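PDB 4U9B: NO-binding heme-dependent sensor protein from Shewanella oneidensis, which binds heme and, on its iron, nitric oxide, and probably serves as an H-NOX gas sensor in bacterial signalling. Local coordinates for residues E10-A15 / G70-N75; W22-E27 / A55-M60. All coordinates share one frame; numbering follows the deposited sequence.

Both contacts join helices in the alpha-helical, N-terminal part of this H-NOX protein. Contact 1 sets helix 3-17 against helix 62-80 and lies nearer the centre of the chain, though its touching residues remain partly exposed; contact 2, farther out, brings helix 19-29 to the C-terminal end of helix 44-58 and combines a buried leucine with an exposed arginine. Contact 1 is apolar, a methionine against a phenylalanine ring, whereas contact 2 is chiefly ionic. No helix is common to both, yet they touch: Val13 of contact 1 packs on Leu25 of contact 2, with Val13 CG1 3.8 Å from Leu25 CD1, and Glu10 packs on Trp22.

Contact 1: residues E10-A15 / G70-N75; sequences EDMVVA and GQFLFN
Asp11 OD2 makes a salt bridge with Arg80 NH2, farther along helix 62-80, while the same side chain sets its CB at the edge of the Phe72 ring, 4.1 Å from Phe72 CE1. The aspartate thus turns its charge to the arginine and only its methylene to the aromatic carbons. Met12 does the main packing. Its CB lies over one face of the ring in a CH-pi contact, 3.9 Å from the Phe72 centroid and 14° off the normal. From there the chain runs extended, CG anti to the backbone N (chi1 -169°), back along the ring towards the phenylalanine's own stem. Met12 SD consequently sits oblique to the ring, 4.5 Å from the Phe72 centroid, a Met-aromatic contact, and Met12 CE reaches Phe72 CB at 4.0 Å. Flexible and polarisable, methionine suits a flat aromatic surface. Between 10-15 and 70-75 the nearest CA atoms, those of Met12 and Phe72, are 7.5 Å apart. Were the ring at Phe72 cut back to an alanine, Met12 would probably lose the face it lies on, and a gap would be likely to open between the helices. Phe72 also touches Val8, so it bridges to two turns of helix 3-17, while Leu73 and Phe74 of helix 62-80 pack against helix 139-152.

Contact 2: residues W22-E27 / A55-M60; sequences WNELLE and AQRLNM
Arg57 reaches from helix 44-58 to Glu24 and Leu25 on helix 19-29. Between segments 22-27 and 55-60 the nearest CA atoms, those of Leu25 and Arg57, are 11.5 Å apart. The arginine's CB points toward the other segment. CG lies anti to the carbonyl carbon (chi1 -75°), and the chain then runs extended through CD to NE, spending its length on the distance between the two segments. NE makes a salt bridge with Asp53 OD1, one turn earlier on the same helix, which probably helps to fix how the guanidinium is turned towards Glu24. At the tip, Arg57 NH2 forms a salt bridge with Glu24 OE2 at 3.3 Å, and Arg57 NH1 donates a weak hydrogen bond to Glu24 OE1 at 3.4 Å. The two flat groups are turned 52° apart, so this is not the coplanar, two-pronged pairing that carboxylate and guanidinium can make. Glu24, extended in its turn, comes from the opposite direction to present both oxygens. Leu25 adds an apolar touch: its CD2 lies over one face of the guanidinium, off towards the rim and 4.0 Å from Arg57 NH2. Leucine fits here because the rest of its side chain is buried against Ile50 and Val54 of helix 44-58. Just beyond Arg57 a Schellman motif ends the helix, Met60 N bonding to Ala55 O at 2.9 Å; Asn59 takes the positive phi this turn requires, a conformation asparagine adopts more readily than most residues. Arginine suits its place because it is long enough to reach from its own backbone to Glu24 and has several N-H groups to share between Asp53 and Glu24. The arginine's charge probably helps keep Asp53 and Glu24 ionised, but the long bonds to Glu24 suggest a modest tie at the surface, laid beside an apolar core.

Contact 1: residues E10-A15 / G70-N75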
ATOM      1  N   GLU A  10      11.482  -3.277  -4.427  1.00 23.61           N
ATOM      2  CA  GLU A  10      12.819  -3.339  -5.011  1.00 25.50           C
ATOM      3  C   GLU A  10      13.136  -2.035  -5.735  1.00 29.46           C
ATOM      4  O   GLU A  10      14.215  -1.469  -5.556  1.00 30.92           O
ATOM      5  CB  GLU A  10      12.958  -4.519  -5.981  1.00 23.76           C
ATOM      6  CG  GLU A  10      14.378  -4.665  -6.551  1.00 27.58           C
ATOM      7  CD  GLU A  10      14.502  -5.771  -7.577  1.00 32.81           C
ATOM      8  OE1 GLU A  10      15.459  -5.725  -8.380  1.00 35.61           O
ATOM      9  OE2 GLU A  10      13.655  -6.689  -7.579  1.00 33.93           O
ATOM     10  N   ASP A  11      12.196  -1.562  -6.551  1.00 30.03           N
ATOM     11  CA  ASP A  11      12.380  -0.308  -7.274  1.00 29.33           C
ATOM     12  C   ASP A  11      12.720   0.824  -6.312  1.00 28.76           C
ATOM     13  O   ASP A  11      13.576   1.657  -6.596  1.00 32.84           O
ATOM     14  CB  ASP A  11      11.125   0.051  -8.078  1.00 26.81           C
ATOM     15  CG  ASP A  11      10.893  -0.882  -9.254  1.00 30.09           C
ATOM     16  OD1 ASP A  11      11.842  -1.592  -9.650  1.00 32.25           O
ATOM     17  OD2 ASP A  11       9.764  -0.898  -9.789  1.00 31.88           O
ATOM     18  N   MET A  12      12.054   0.841  -5.164  1.00 29.54           N
ATOM     19  CA  MET A  12      12.255   1.903  -4.187  1.00 29.05           C
ATOM     20  C   MET A  12      13.617   1.778  -3.505  1.00 30.57           C
ATOM     21  O   MET A  12      14.380   2.743  -3.450  1.00 33.06           O
ATOM     22  CB  MET A  12      11.133   1.880  -3.148  1.00 29.16           C
ATOM     23  CG  MET A  12      11.106   3.101  -2.250  1.00 30.29           C
ATOM     24  SD  MET A  12       9.704   3.114  -1.119  1.00 32.43           S
ATOM     25  CE  MET A  12       9.793   4.797  -0.510  1.00 34.27           C
ATOM     26  N   VAL A  13      13.919   0.585  -2.997  1.00 31.83           N
ATOM     27  CA  VAL A  13      15.173   0.341  -2.288  1.00 31.89           C
ATOM     28  C   VAL A  13      16.374   0.533  -3.212  1.00 34.88           C
ATOM     29  O   VAL A  13      17.313   1.255  -2.875  1.00 36.08           O
ATOM     30  CB  VAL A  13      15.208  -1.082  -1.685  1.00 33.27           C
ATOM     31  CG1 VAL A  13      16.585  -1.398  -1.085  1.00 32.47           C
ATOM     32  CG2 VAL A  13      14.120  -1.235  -0.629  1.00 34.53           C
ATOM     33  N   VAL A  14      16.340  -0.118  -4.372  1.00 39.48           N
ATOM     34  CA  VAL A  14      17.427  -0.021  -5.345  1.00 40.75           C
ATOM     35  C   VAL A  14      17.673   1.432  -5.752  1.00 42.26           C
ATOM     36  O   VAL A  14      18.818   1.874  -5.838  1.00 43.68           O
ATOM     37  CB  VAL A  14      17.129  -0.863  -6.610  1.00 41.50           C
ATOM     38  CG1 VAL A  14      18.150  -0.585  -7.715  1.00 43.60           C
ATOM     39  CG2 VAL A  14      17.120  -2.346  -6.271  1.00 41.67           C
ATOM     40  N   ALA A  15      16.594   2.167  -5.998  1.00 42.91           N
ATOM     41  CA  ALA A  15      16.698   3.560  -6.418  1.00 44.90           C
ATOM     42  C   ALA A  15      17.267   4.442  -5.310  1.00 46.90           C
ATOM     43  O   ALA A  15      17.902   5.460  -5.585  1.00 49.07           O
ATOM     44  CB  ALA A  15      15.335   4.079  -6.851  1.00 46.81           C
ATOM     45  N   GLY A  70       3.968   3.078   0.801  1.00 19.95           N
ATOM     46  CA  GLY A  70       2.597   3.117   0.319  1.00 22.04           C
ATOM     47  C   GLY A  70       2.378   4.179  -0.742  1.00 23.96           C
ATOM     48  O   GLY A  70       1.710   3.937  -1.750  1.00 22.75           O
ATOM     49  N   GLN A  71       2.942   5.361  -0.522  1.00 22.18           N
ATOM     50  CA  GLN A  71       2.798   6.449  -1.480  1.00 25.55           C
ATOM     51  C   GLN A  71       3.541   6.130  -2.768  1.00 25.42           C
ATOM     52  O   GLN A  71       3.041   6.388  -3.865  1.00 25.47           O
ATOM     53  CB  GLN A  71       3.301   7.761  -0.884  1.00 29.01           C
ATOM     54  CG  GLN A  71       3.077   8.956  -1.788  1.00 33.49           C
ATOM     55  CD  GLN A  71       2.996  10.269  -1.029  1.00 37.09           C
ATOM     56  OE1 GLN A  71       3.384  10.356   0.136  1.00 37.44           O
ATOM     57  NE2 GLN A  71       2.481  11.298  -1.690  1.00 40.64           N
ATOM     58  N   PHE A  72       4.736   5.566  -2.627  1.00 24.94           N
ATOM     59  CA  PHE A  72       5.522   5.125  -3.770  1.00 25.13           C
ATOM     60  C   PHE A  72       4.772   4.032  -4.524  1.00 24.50           C
ATOM     61  O   PHE A  72       4.795   3.977  -5.754  1.00 25.77           O
ATOM     62  CB  PHE A  72       6.895   4.617  -3.302  1.00 28.11           C
ATOM     63  CG  PHE A  72       7.843   4.271  -4.422  1.00 28.52           C
ATOM     64  CD1 PHE A  72       7.842   3.003  -4.985  1.00 27.39           C
ATOM     65  CD2 PHE A  72       8.753   5.205  -4.892  1.00 30.13           C
ATOM     66  CE1 PHE A  72       8.718   2.679  -6.008  1.00 28.80           C
ATOM     67  CE2 PHE A  72       9.634   4.888  -5.913  1.00 31.61           C
ATOM     68  CZ  PHE A  72       9.616   3.622  -6.472  1.00 30.42           C
ATOM     69  N   LEU A  73       4.083   3.183  -3.768  1.00 23.11           N
ATOM     70  CA  LEU A  73       3.452   1.985  -4.312  1.00 21.42           C
ATOM     71  C   LEU A  73       2.288   2.282  -5.254  1.00 23.21           C
ATOM     72  O   LEU A  73       1.990   1.475  -6.137  1.00 24.79           O
ATOM     73  CB  LEU A  73       2.971   1.087  -3.168  1.00 22.31           C
ATOM     74  CG  LEU A  73       2.211  -0.195  -3.526  1.00 21.65           C
ATOM     75  CD1 LEU A  73       3.061  -1.127  -4.383  1.00 21.79           C
ATOM     76  CD2 LEU A  73       1.754  -0.903  -2.260  1.00 20.44           C
ATOM     77  N   PHE A  74       1.618   3.418  -5.083  1.00 23.34           N
ATOM     78  CA  PHE A  74       0.463   3.685  -5.927  1.00 24.14           C
ATOM     79  C   PHE A  74       0.864   3.766  -7.395  1.00 25.44           C
ATOM     80  O   PHE A  74       0.225   3.157  -8.249  1.00 24.11           O
ATOM     81  CB  PHE A  74      -0.259   4.971  -5.542  1.00 24.46           C
ATOM     82  CG  PHE A  74      -1.477   5.215  -6.373  1.00 24.31           C
ATOM     83  CD1 PHE A  74      -2.693   4.663  -6.013  1.00 25.34           C
ATOM     84  CD2 PHE A  74      -1.398   5.944  -7.549  1.00 25.67           C
ATOM     85  CE1 PHE A  74      -3.813   4.859  -6.792  1.00 26.22           C
ATOM     86  CE2 PHE A  74      -2.517   6.143  -8.331  1.00 27.51           C
ATOM     87  CZ  PHE A  74      -3.725   5.601  -7.952  1.00 28.09           C
ATOM     88  N   ASN A  75       1.917   4.522  -7.686  1.00 25.61           N
ATOM     89  CA  ASN A  75       2.395   4.644  -9.055  1.00 29.38           C
ATOM     90  C   ASN A  75       2.908   3.307  -9.576  1.00 26.43           C
ATOM     91  O   ASN A  75       2.766   2.995 -10.757  1.00 27.27           O
ATOM     92  CB  ASN A  75       3.496   5.697  -9.145  1.00 37.12           C
ATOM     93  CG  ASN A  75       3.108   6.999  -8.479  1.00 48.70           C
ATOM     94  OD1 ASN A  75       3.088   7.100  -7.249  1.00 54.66           O
ATOM     95  ND2 ASN A  75       2.803   8.007  -9.286  1.00 49.16           N
TER

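Contact 2: residues W22-E27 / A55-M60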
ATOM      1  N   TRP A  22      19.791  -3.954  -1.698  1.00 33.48           N
ATOM      2  CA  TRP A  22      18.637  -4.811  -1.928  1.00 30.91           C
ATOM      3  C   TRP A  22      19.023  -6.284  -1.822  1.00 30.53           C
ATOM      4  O   TRP A  22      18.334  -7.063  -1.167  1.00 29.71           O
ATOM      5  CB  TRP A  22      18.005  -4.523  -3.294  1.00 30.13           C
ATOM      6  CG  TRP A  22      16.951  -5.513  -3.671  1.00 28.02           C
ATOM      7  CD1 TRP A  22      17.056  -6.506  -4.602  1.00 29.34           C
ATOM      8  CD2 TRP A  22      15.632  -5.621  -3.117  1.00 28.16           C
ATOM      9  NE1 TRP A  22      15.885  -7.221  -4.664  1.00 29.47           N
ATOM     10  CE2 TRP A  22      14.998  -6.699  -3.762  1.00 28.33           C
ATOM     11  CE3 TRP A  22      14.932  -4.910  -2.136  1.00 26.43           C
ATOM     12  CZ2 TRP A  22      13.692  -7.080  -3.463  1.00 27.44           C
ATOM     13  CZ3 TRP A  22      13.637  -5.293  -1.842  1.00 26.47           C
ATOM     14  CH2 TRP A  22      13.030  -6.368  -2.503  1.00 27.69           C
ATOM     15  N   ASN A  23      20.130  -6.666  -2.449  1.00 32.00           N
ATOM     16  CA  ASN A  23      20.557  -8.052  -2.395  1.00 36.23           C
ATOM     17  C   ASN A  23      20.973  -8.448  -0.980  1.00 32.17           C
ATOM     18  O   ASN A  23      20.723  -9.578  -0.559  1.00 32.76           O
ATOM     19  CB  ASN A  23      21.693  -8.303  -3.391  1.00 41.18           C
ATOM     20  CG  ASN A  23      21.200  -8.433  -4.816  1.00 44.07           C
ATOM     21  OD1 ASN A  23      20.089  -8.902  -5.065  1.00 42.06           O
ATOM     22  ND2 ASN A  23      22.033  -8.028  -5.766  1.00 47.20           N
ATOM     23  N   GLU A  24      21.574  -7.522  -0.237  1.00 33.78           N
ATOM     24  CA  GLU A  24      21.908  -7.791   1.160  1.00 34.86           C
ATOM     25  C   GLU A  24      20.638  -8.087   1.947  1.00 31.49           C
ATOM     26  O   GLU A  24      20.581  -9.047   2.715  1.00 31.14           O
ATOM     27  CB  GLU A  24      22.648  -6.615   1.806  1.00 39.95           C
ATOM     28  CG  GLU A  24      23.055  -6.890   3.257  1.00 45.52           C
ATOM     29  CD  GLU A  24      23.524  -5.652   3.994  1.00 51.58           C
ATOM     30  OE1 GLU A  24      23.566  -4.563   3.382  1.00 54.11           O
ATOM     31  OE2 GLU A  24      23.844  -5.770   5.197  1.00 54.23           O
ATOM     32  N   LEU A  25      19.621  -7.252   1.751  1.00 29.06           N
ATOM     33  CA  LEU A  25      18.341  -7.431   2.422  1.00 28.16           C
ATOM     34  C   LEU A  25      17.720  -8.788   2.098  1.00 27.24           C
ATOM     35  O   LEU A  25      17.127  -9.424   2.965  1.00 29.23           O
ATOM     36  CB  LEU A  25      17.379  -6.305   2.035  1.00 30.46           C
ATOM     37  CG  LEU A  25      17.732  -4.926   2.602  1.00 30.49           C
ATOM     38  CD1 LEU A  25      17.006  -3.824   1.846  1.00 31.95           C
ATOM     39  CD2 LEU A  25      17.405  -4.859   4.087  1.00 30.55           C
ATOM     40  N   LEU A  26      17.855  -9.232   0.853  1.00 28.53           N
ATOM     41  CA  LEU A  26      17.321 -10.534   0.465  1.00 30.45           C
ATOM     42  C   LEU A  26      18.122 -11.676   1.090  1.00 30.75           C
ATOM     43  O   LEU A  26      17.545 -12.680   1.505  1.00 32.27           O
ATOM     44  CB  LEU A  26      17.294 -10.680  -1.060  1.00 31.14           C
ATOM     45  CG  LEU A  26      16.267  -9.839  -1.827  1.00 32.86           C
ATOM     46  CD1 LEU A  26      16.069 -10.398  -3.233  1.00 32.81           C
ATOM     47  CD2 LEU A  26      14.931  -9.761  -1.105  1.00 35.70           C
ATOM     48  N   GLU A  27      19.441 -11.521   1.167  1.00 34.48           N
ATOM     49  CA  GLU A  27      20.283 -12.521   1.826  1.00 34.65           C
ATOM     50  C   GLU A  27      19.880 -12.682   3.285  1.00 32.92           C
ATOM     51  O   GLU A  27      19.795 -13.797   3.799  1.00 34.08           O
ATOM     52  CB  GLU A  27      21.762 -12.136   1.747  1.00 38.87           C
ATOM     53  CG  GLU A  27      22.390 -12.285   0.372  1.00 41.64           C
ATOM     54  CD  GLU A  27      23.846 -11.853   0.349  1.00 45.19           C
ATOM     55  OE1 GLU A  27      24.485 -11.847   1.423  1.00 45.39           O
ATOM     56  OE2 GLU A  27      24.351 -11.515  -0.742  1.00 47.44           O
ATOM     57  N   ALA A  55      13.980   0.461   8.241  1.00 27.44           N
ATOM     58  CA  ALA A  55      13.543   1.423   9.246  1.00 27.76           C
ATOM     59  C   ALA A  55      14.563   1.542  10.376  1.00 31.09           C
ATOM     60  O   ALA A  55      14.891   2.650  10.801  1.00 32.24           O
ATOM     61  CB  ALA A  55      12.187   1.033   9.801  1.00 27.91           C
ATOM     62  N   GLN A  56      15.070   0.410  10.855  1.00 29.23           N
ATOM     63  CA  GLN A  56      16.023   0.430  11.959  1.00 31.67           C
ATOM     64  C   GLN A  56      17.347   1.049  11.522  1.00 34.87           C
ATOM     65  O   GLN A  56      18.027   1.696  12.320  1.00 35.65           O
ATOM     66  CB  GLN A  56      16.257  -0.980  12.512  1.00 33.86           C
ATOM     67  CG  GLN A  56      17.258  -1.004  13.667  1.00 38.53           C
ATOM     68  CD  GLN A  56      17.189  -2.265  14.510  1.00 41.32           C
ATOM     69  OE1 GLN A  56      16.166  -2.948  14.556  1.00 45.07           O
ATOM     70  NE2 GLN A  56      18.287  -2.575  15.192  1.00 42.58           N
ATOM     71  N   ARG A  57      17.711   0.855  10.259  1.00 36.35           N
ATOM     72  CA  ARG A  57      18.933   1.447   9.719  1.00 38.55           C
ATOM     73  C   ARG A  57      18.834   2.965   9.718  1.00 35.76           C
ATOM     74  O   ARG A  57      19.808   3.665   9.999  1.00 35.97           O
ATOM     75  CB  ARG A  57      19.203   0.942   8.301  1.00 40.55           C
ATOM     76  CG  ARG A  57      19.731  -0.482   8.244  1.00 46.59           C
ATOM     77  CD  ARG A  57      19.936  -0.953   6.813  1.00 50.78           C
ATOM     78  NE  ARG A  57      20.122  -2.402   6.751  1.00 54.44           N
ATOM     79  CZ  ARG A  57      20.818  -3.040   5.813  1.00 55.68           C
ATOM     80  NH1 ARG A  57      21.418  -2.364   4.841  1.00 57.24           N
ATOM     81  NH2 ARG A  57      20.919  -4.361   5.853  1.00 54.84           N
ATOM     82  N   LEU A  58      17.646   3.464   9.393  1.00 34.19           N
ATOM     83  CA  LEU A  58      17.390   4.898   9.352  1.00 35.90           C
ATOM     84  C   LEU A  58      16.945   5.428  10.714  1.00 35.62           C
ATOM     85  O   LEU A  58      16.739   6.629  10.881  1.00 36.93           O
ATOM     86  CB  LEU A  58      16.330   5.207   8.293  1.00 40.18           C
ATOM     87  CG  LEU A  58      16.713   4.782   6.871  1.00 40.17           C
ATOM     88  CD1 LEU A  58      15.509   4.807   5.948  1.00 43.79           C
ATOM     89  CD2 LEU A  58      17.814   5.676   6.333  1.00 39.84           C
ATOM     90  N   ASN A  59      16.799   4.525  11.681  1.00 34.64           N
ATOM     91  CA  ASN A  59      16.386   4.888  13.035  1.00 37.01           C
ATOM     92  C   ASN A  59      15.021   5.578  13.041  1.00 38.27           C
ATOM     93  O   ASN A  59      14.773   6.481  13.844  1.00 38.34           O
ATOM     94  CB  ASN A  59      17.436   5.791  13.688  1.00 38.19           C
ATOM     95  CG  ASN A  59      17.444   5.684  15.206  1.00 39.83           C
ATOM     96  OD1 ASN A  59      17.114   4.641  15.774  1.00 40.37           O
ATOM     97  ND2 ASN A  59      17.827   6.766  15.868  1.00 38.16           N
ATOM     98  N   MET A  60      14.150   5.140  12.135  1.00 36.45           N
ATOM     99  CA  MET A  60      12.797   5.680  12.014  1.00 39.82           C
ATOM    100  C   MET A  60      11.748   4.704  12.521  1.00 37.22           C
ATOM    101  O   MET A  60      11.998   3.497  12.582  1.00 33.51           O
ATOM    102  CB  MET A  60      12.463   5.999  10.561  1.00 42.56           C
ATOM    103  CG  MET A  60      13.276   7.092   9.922  1.00 46.62           C
ATOM    104  SD  MET A  60      12.955   7.133   8.149  1.00 46.38           S
ATOM    105  CE  MET A  60      11.166   7.282   8.104  1.00 45.27           C
TER